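PDB 5C2I: Alr1585 protein from Nostoc sp., which is a haem-containing dye-decolorizing (DyP-type) peroxidase that probably uses hydrogen peroxide to oxidise dyes and related substrates. Local coordinates for residues 50-61 with 96-107. The protein carries 1 engineered substitution. Numbering follows the deposited sequence.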
loop_
_atom_site.group_PDB
_atom_site.type_symbol
_atom_site.label_atom_id
_atom_site.label_comp_id
_atom_site.label_asym_id
_atom_site.label_seq_id
_atom_site.Cartn_x
_atom_site.Cartn_y
_atom_site.Cartn_z
ATOM N N PHE A 50 -19.017 -20.498 33.332
ATOM C CA PHE A 50 -18.308 -20.485 34.607
ATOM C C PHE A 50 -18.248 -21.876 35.219
ATOM O O PHE A 50 -19.156 -22.695 35.040
ATOM C CB PHE A 50 -18.951 -19.458 35.556
ATOM C CG PHE A 50 -18.887 -18.042 35.019
ATOM C CD1 PHE A 50 -17.657 -17.434 34.757
ATOM C CD2 PHE A 50 -20.033 -17.307 34.811
ATOM C CE1 PHE A 50 -17.587 -16.144 34.252
ATOM C CE2 PHE A 50 -19.966 -16.020 34.315
ATOM C CZ PHE A 50 -18.743 -15.437 34.032
ATOM N N LYS A 51 -17.168 -22.155 35.929
ATOM C CA LYS A 51 -16.950 -23.517 36.432
ATOM C C LYS A 51 -17.814 -23.774 37.686
ATOM O O LYS A 51 -17.989 -22.877 38.527
ATOM C CB LYS A 51 -15.489 -23.731 36.766
ATOM C CG LYS A 51 -14.592 -23.676 35.555
ATOM C CD LYS A 51 -13.151 -23.920 35.952
ATOM C CE LYS A 51 -12.250 -24.007 34.736
ATOM N NZ LYS A 51 -10.837 -24.127 35.186
ATOM N N PRO A 52 -18.373 -24.979 37.794
ATOM C CA PRO A 52 -19.264 -25.307 38.901
ATOM C C PRO A 52 -18.660 -25.039 40.259
ATOM O O PRO A 52 -17.477 -25.263 40.453
ATOM C CB PRO A 52 -19.518 -26.824 38.744
ATOM C CG PRO A 52 -19.338 -27.080 37.298
ATOM C CD PRO A 52 -18.300 -26.076 36.806
ATOM N N GLU A 53 -19.484 -24.520 41.168
ATOM C CA GLU A 53 -19.125 -24.351 42.572
ATOM C C GLU A 53 -18.010 -23.341 42.780
ATOM O O GLU A 53 -17.352 -23.383 43.793
ATOM C CB GLU A 53 -18.690 -25.689 43.200
ATOM C CG GLU A 53 -19.546 -26.879 42.792
ATOM C CD GLU A 53 -20.832 -26.963 43.572
ATOM O OE1 GLU A 53 -20.736 -27.037 44.836
ATOM O OE2 GLU A 53 -21.918 -27.016 42.925
ATOM N N GLN A 54 -17.846 -22.395 41.867
ATOM C CA GLN A 54 -16.811 -21.362 42.018
ATOM C C GLN A 54 -17.371 -19.955 41.989
ATOM O O GLN A 54 -16.707 -19.020 41.543
ATOM C CB GLN A 54 -15.768 -21.542 40.927
ATOM C CG GLN A 54 -15.242 -22.965 40.896
ATOM C CD GLN A 54 -13.754 -23.013 40.821
ATOM O OE1 GLN A 54 -13.065 -22.529 41.710
ATOM N NE2 GLN A 54 -13.244 -23.614 39.764
ATOM N N VAL A 55 -18.564 -19.793 42.541
ATOM C CA VAL A 55 -19.294 -18.539 42.400
ATOM C C VAL A 55 -18.495 -17.374 42.968
ATOM O O VAL A 55 -18.349 -16.337 42.321
ATOM C CB VAL A 55 -20.680 -18.591 43.065
ATOM C CG1 VAL A 55 -21.370 -17.237 42.909
ATOM C CG2 VAL A 55 -21.517 -19.708 42.441
ATOM N N GLU A 56 -17.956 -17.539 44.170
ATOM C CA GLU A 56 -17.285 -16.405 44.821
ATOM C C GLU A 56 -16.037 -15.963 44.038
ATOM O O GLU A 56 -15.854 -14.763 43.796
ATOM C CB GLU A 56 -16.937 -16.742 46.285
ATOM C CG GLU A 56 -16.049 -15.747 47.042
ATOM C CD GLU A 56 -16.667 -14.381 47.368
ATOM O OE1 GLU A 56 -17.907 -14.314 47.637
ATOM O OE2 GLU A 56 -15.904 -13.341 47.373
ATOM N N VAL A 57 -15.200 -16.895 43.600
ATOM C CA VAL A 57 -14.007 -16.483 42.823
ATOM C C VAL A 57 -14.366 -15.980 41.429
ATOM O O VAL A 57 -13.675 -15.101 40.856
ATOM C CB VAL A 57 -12.909 -17.573 42.764
ATOM C CG1 VAL A 57 -12.376 -17.848 44.156
ATOM C CG2 VAL A 57 -13.405 -18.852 42.121
ATOM N N VAL A 58 -15.470 -16.468 40.868
ATOM C CA VAL A 58 -15.981 -15.893 39.626
ATOM C C VAL A 58 -16.382 -14.450 39.823
ATOM O O VAL A 58 -16.032 -13.570 39.014
ATOM C CB VAL A 58 -17.169 -16.700 39.053
ATOM C CG1 VAL A 58 -17.918 -15.920 37.971
ATOM C CG2 VAL A 58 -16.669 -18.025 38.502
ATOM N N LYS A 59 -17.075 -14.178 40.917
ATOM C CA LYS A 59 -17.484 -12.818 41.198
ATOM C C LYS A 59 -16.284 -11.904 41.384
ATOM O O LYS A 59 -16.313 -10.754 40.883
ATOM C CB LYS A 59 -18.394 -12.752 42.402
ATOM C CG LYS A 59 -19.770 -13.301 42.122
ATOM C CD LYS A 59 -20.692 -13.185 43.308
ATOM C CE LYS A 59 -22.113 -13.600 42.932
ATOM N NZ LYS A 59 -23.016 -13.558 44.085
ATOM N N GLN A 60 -15.247 -12.398 42.057
ATOM C CA GLN A 60 -14.024 -11.626 42.208
ATOM C C GLN A 60 -13.379 -11.328 40.849
ATOM O O GLN A 60 -12.873 -10.215 40.618
ATOM C CB GLN A 60 -13.028 -12.338 43.122
ATOM C CG GLN A 60 -13.484 -12.478 44.582
ATOM C CD GLN A 60 -12.679 -13.514 45.368
ATOM O OE1 GLN A 60 -11.639 -13.990 44.934
ATOM N NE2 GLN A 60 -13.177 -13.858 46.548
ATOM N N TRP A 61 -13.363 -12.319 39.971
ATOM C CA TRP A 61 -12.805 -12.124 38.625
ATOM C C TRP A 61 -13.593 -11.063 37.834
ATOM O O TRP A 61 -13.012 -10.148 37.223
ATOM C CB TRP A 61 -12.726 -13.437 37.825
ATOM C CG TRP A 61 -12.095 -13.146 36.534
ATOM C CD1 TRP A 61 -10.745 -13.087 36.285
ATOM C CD2 TRP A 61 -12.745 -12.718 35.353
ATOM N NE1 TRP A 61 -10.531 -12.675 35.002
ATOM C CE2 TRP A 61 -11.740 -12.420 34.409
ATOM C CE3 TRP A 61 -14.086 -12.552 34.994
ATOM C CZ2 TRP A 61 -12.033 -11.957 33.116
ATOM C CZ3 TRP A 61 -14.382 -12.093 33.696
ATOM C CH2 TRP A 61 -13.351 -11.797 32.781
ATOM N N PHE A 96 -18.591 -6.409 28.817
ATOM C CA PHE A 96 -18.916 -7.678 29.471
ATOM C C PHE A 96 -20.434 -7.859 29.485
ATOM O O PHE A 96 -21.170 -6.955 29.928
ATOM C CB PHE A 96 -18.371 -7.695 30.892
ATOM C CG PHE A 96 -18.613 -8.989 31.633
ATOM C CD1 PHE A 96 -17.800 -10.074 31.420
ATOM C CD2 PHE A 96 -19.675 -9.118 32.517
ATOM C CE1 PHE A 96 -18.058 -11.288 32.044
ATOM C CE2 PHE A 96 -19.911 -10.308 33.185
ATOM C CZ PHE A 96 -19.089 -11.390 32.950
ATOM N N PHE A 97 -20.891 -9.018 29.030
ATOM C CA PHE A 97 -22.327 -9.336 28.964
ATOM C C PHE A 97 -22.665 -10.611 29.723
ATOM O O PHE A 97 -21.864 -11.562 29.732
ATOM C CB PHE A 97 -22.764 -9.501 27.516
ATOM C CG PHE A 97 -22.314 -8.402 26.572
ATOM C CD1 PHE A 97 -23.032 -7.253 26.425
ATOM C CD2 PHE A 97 -21.160 -8.558 25.797
ATOM C CE1 PHE A 97 -22.599 -6.257 25.551
ATOM C CE2 PHE A 97 -20.755 -7.607 24.902
ATOM C CZ PHE A 97 -21.467 -6.435 24.776
ATOM N N LEU A 98 -23.847 -10.646 30.328
ATOM C CA LEU A 98 -24.374 -11.838 31.009
ATOM C C LEU A 98 -25.619 -12.351 30.329
ATOM O O LEU A 98 -26.491 -11.570 29.947
ATOM C CB LEU A 98 -24.703 -11.543 32.489
ATOM C CG LEU A 98 -23.483 -11.322 33.388
ATOM C CD1 LEU A 98 -23.899 -10.670 34.690
ATOM C CD2 LEU A 98 -22.753 -12.625 33.640
ATOM N N SER A 99 -25.716 -13.677 30.202
ATOM C CA SER A 99 -26.972 -14.326 29.821
ATOM C C SER A 99 -27.854 -14.522 31.047
ATOM O O SER A 99 -27.383 -14.386 32.191
ATOM C CB SER A 99 -26.697 -15.700 29.184
ATOM O OG SER A 99 -26.234 -16.637 30.154
ATOM N N ARG A 100 -29.116 -14.890 30.828
ATOM C CA ARG A 100 -29.948 -15.284 31.958
ATOM C C ARG A 100 -29.314 -16.425 32.751
ATOM O O ARG A 100 -29.308 -16.416 34.007
ATOM C CB ARG A 100 -31.375 -15.635 31.538
ATOM C CG ARG A 100 -32.267 -16.047 32.745
ATOM C CD ARG A 100 -32.304 -17.560 32.964
ATOM N NE ARG A 100 -32.978 -18.249 31.843
ATOM C CZ ARG A 100 -33.119 -19.564 31.688
ATOM N NH1 ARG A 100 -32.703 -20.428 32.601
ATOM N NH2 ARG A 100 -33.792 -20.023 30.631
ATOM N N HIS A 101 -28.770 -17.432 32.055
ATOM C CA HIS A 101 -28.117 -18.550 32.750
ATOM C C HIS A 101 -26.956 -18.041 33.602
ATOM O O HIS A 101 -26.660 -18.575 34.678
ATOM C CB HIS A 101 -27.670 -19.669 31.782
ATOM C CG HIS A 101 -28.760 -20.630 31.403
ATOM N ND1 HIS A 101 -29.355 -20.621 30.158
ATOM C CD2 HIS A 101 -29.372 -21.621 32.090
ATOM C CE1 HIS A 101 -30.261 -21.576 30.081
ATOM N NE2 HIS A 101 -30.296 -22.194 31.241
ATOM N N GLY A 102 -26.263 -17.040 33.103
ATOM C CA GLY A 102 -25.154 -16.437 33.836
ATOM C C GLY A 102 -25.593 -15.790 35.134
ATOM O O GLY A 102 -24.932 -15.910 36.144
ATOM N N TYR A 103 -26.700 -15.074 35.090
ATOM C CA TYR A 103 -27.300 -14.511 36.301
ATOM C C TYR A 103 -27.656 -15.592 37.298
ATOM O O TYR A 103 -27.410 -15.443 38.497
ATOM C CB TYR A 103 -28.544 -13.676 35.964
ATOM C CG TYR A 103 -28.242 -12.205 35.630
ATOM C CD1 TYR A 103 -28.179 -11.237 36.645
ATOM C CD2 TYR A 103 -28.062 -11.787 34.312
ATOM C CE1 TYR A 103 -27.944 -9.888 36.333
ATOM C CE2 TYR A 103 -27.788 -10.457 33.999
ATOM C CZ TYR A 103 -27.732 -9.515 35.024
ATOM O OH TYR A 103 -27.445 -8.207 34.701
ATOM N N GLU A 104 -28.188 -16.702 36.810
ATOM C CA GLU A 104 -28.532 -17.816 37.703
ATOM C C GLU A 104 -27.283 -18.406 38.343
ATOM O O GLU A 104 -27.292 -18.694 39.536
ATOM C CB GLU A 104 -29.344 -18.871 36.974
ATOM C CG GLU A 104 -30.737 -18.404 36.626
ATOM C CD GLU A 104 -31.501 -19.529 35.922
ATOM O OE1 GLU A 104 -31.080 -20.035 34.874
ATOM O OE2 GLU A 104 -32.516 -19.962 36.431
ATOM N N TYR A 105 -26.237 -18.607 37.535
ATOM C CA TYR A 105 -24.952 -19.098 38.044
ATOM C C TYR A 105 -24.442 -18.196 39.187
ATOM O O TYR A 105 -23.961 -18.697 40.198
ATOM C CB TYR A 105 -23.891 -19.164 36.926
ATOM C CG TYR A 105 -22.561 -19.540 37.505
ATOM C CD1 TYR A 105 -21.719 -18.567 38.019
ATOM C CD2 TYR A 105 -22.172 -20.862 37.594
ATOM C CE1 TYR A 105 -20.513 -18.921 38.615
ATOM C CE2 TYR A 105 -20.969 -21.227 38.165
ATOM C CZ TYR A 105 -20.141 -20.249 38.677
ATOM O OH TYR A 105 -18.931 -20.615 39.278
ATOM N N LEU A 106 -24.606 -16.896 39.018
ATOM C CA LEU A 106 -24.188 -15.908 39.983
ATOM C C LEU A 106 -25.107 -15.772 41.199
ATOM O O LEU A 106 -24.871 -14.942 42.056
ATOM C CB LEU A 106 -24.001 -14.546 39.281
ATOM C CG LEU A 106 -22.852 -14.529 38.279
ATOM C CD1 LEU A 106 -22.909 -13.229 37.474
ATOM C CD2 LEU A 106 -21.498 -14.715 38.944
ATOM N N GLU A 107 -26.121 -16.633 41.305
ATOM C CA GLU A 107 -27.022 -16.666 42.469
ATOM C C GLU A 107 -27.709 -15.321 42.706
ATOM O O GLU A 107 -27.962 -14.904 43.846
ATOM C CB GLU A 107 -26.307 -17.169 43.728
ATOM C CG GLU A 107 -25.631 -18.507 43.517
ATOM C CD GLU A 107 -24.832 -19.011 44.707
ATOM O OE1 GLU A 107 -24.481 -18.224 45.608
ATOM O OE2 GLU A 107 -24.575 -20.212 44.718
#
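Y105 reaches across from the last turn of helix 100-105 into the turn that links strand 42-50 to helix 55-68. Its OH donates to K51 O at 2.6 Å, a carbonyl that also takes a weak bond from Q54 N within the type II turn from K51 to Q54. An aromatic residue suits the place because both faces are used: F50 CB sits over one, 3.5 Å from the Y105 ring centroid in a CH-pi contact, and V55 CG2 lies over the opposite one. A chi1 of 175°, with CG anti to the backbone N, carries the ring between them. A leucine here would probably leave K51 O without the hydroxyl's hydrogen bond and F50 CB without its aromatic face. Next along the chain, L106 CD2 packs on V58 CG1 at 3.9 Å, and the extended K59 chain runs alongside L106, K59 NZ giving L106 O a weak hydrogen bond. Deeper, V58 CG1 covers the centre of one F50 face, while F96 CZ meets the F50 edge. S99 OG N-caps helix 100-105 through G102 N, and a Schellman motif at E107 ends it. The contact thus ties helix 55-68 to the helix following edge strand 93-98, consistent with the ferredoxin-like fold of DyP peroxidases.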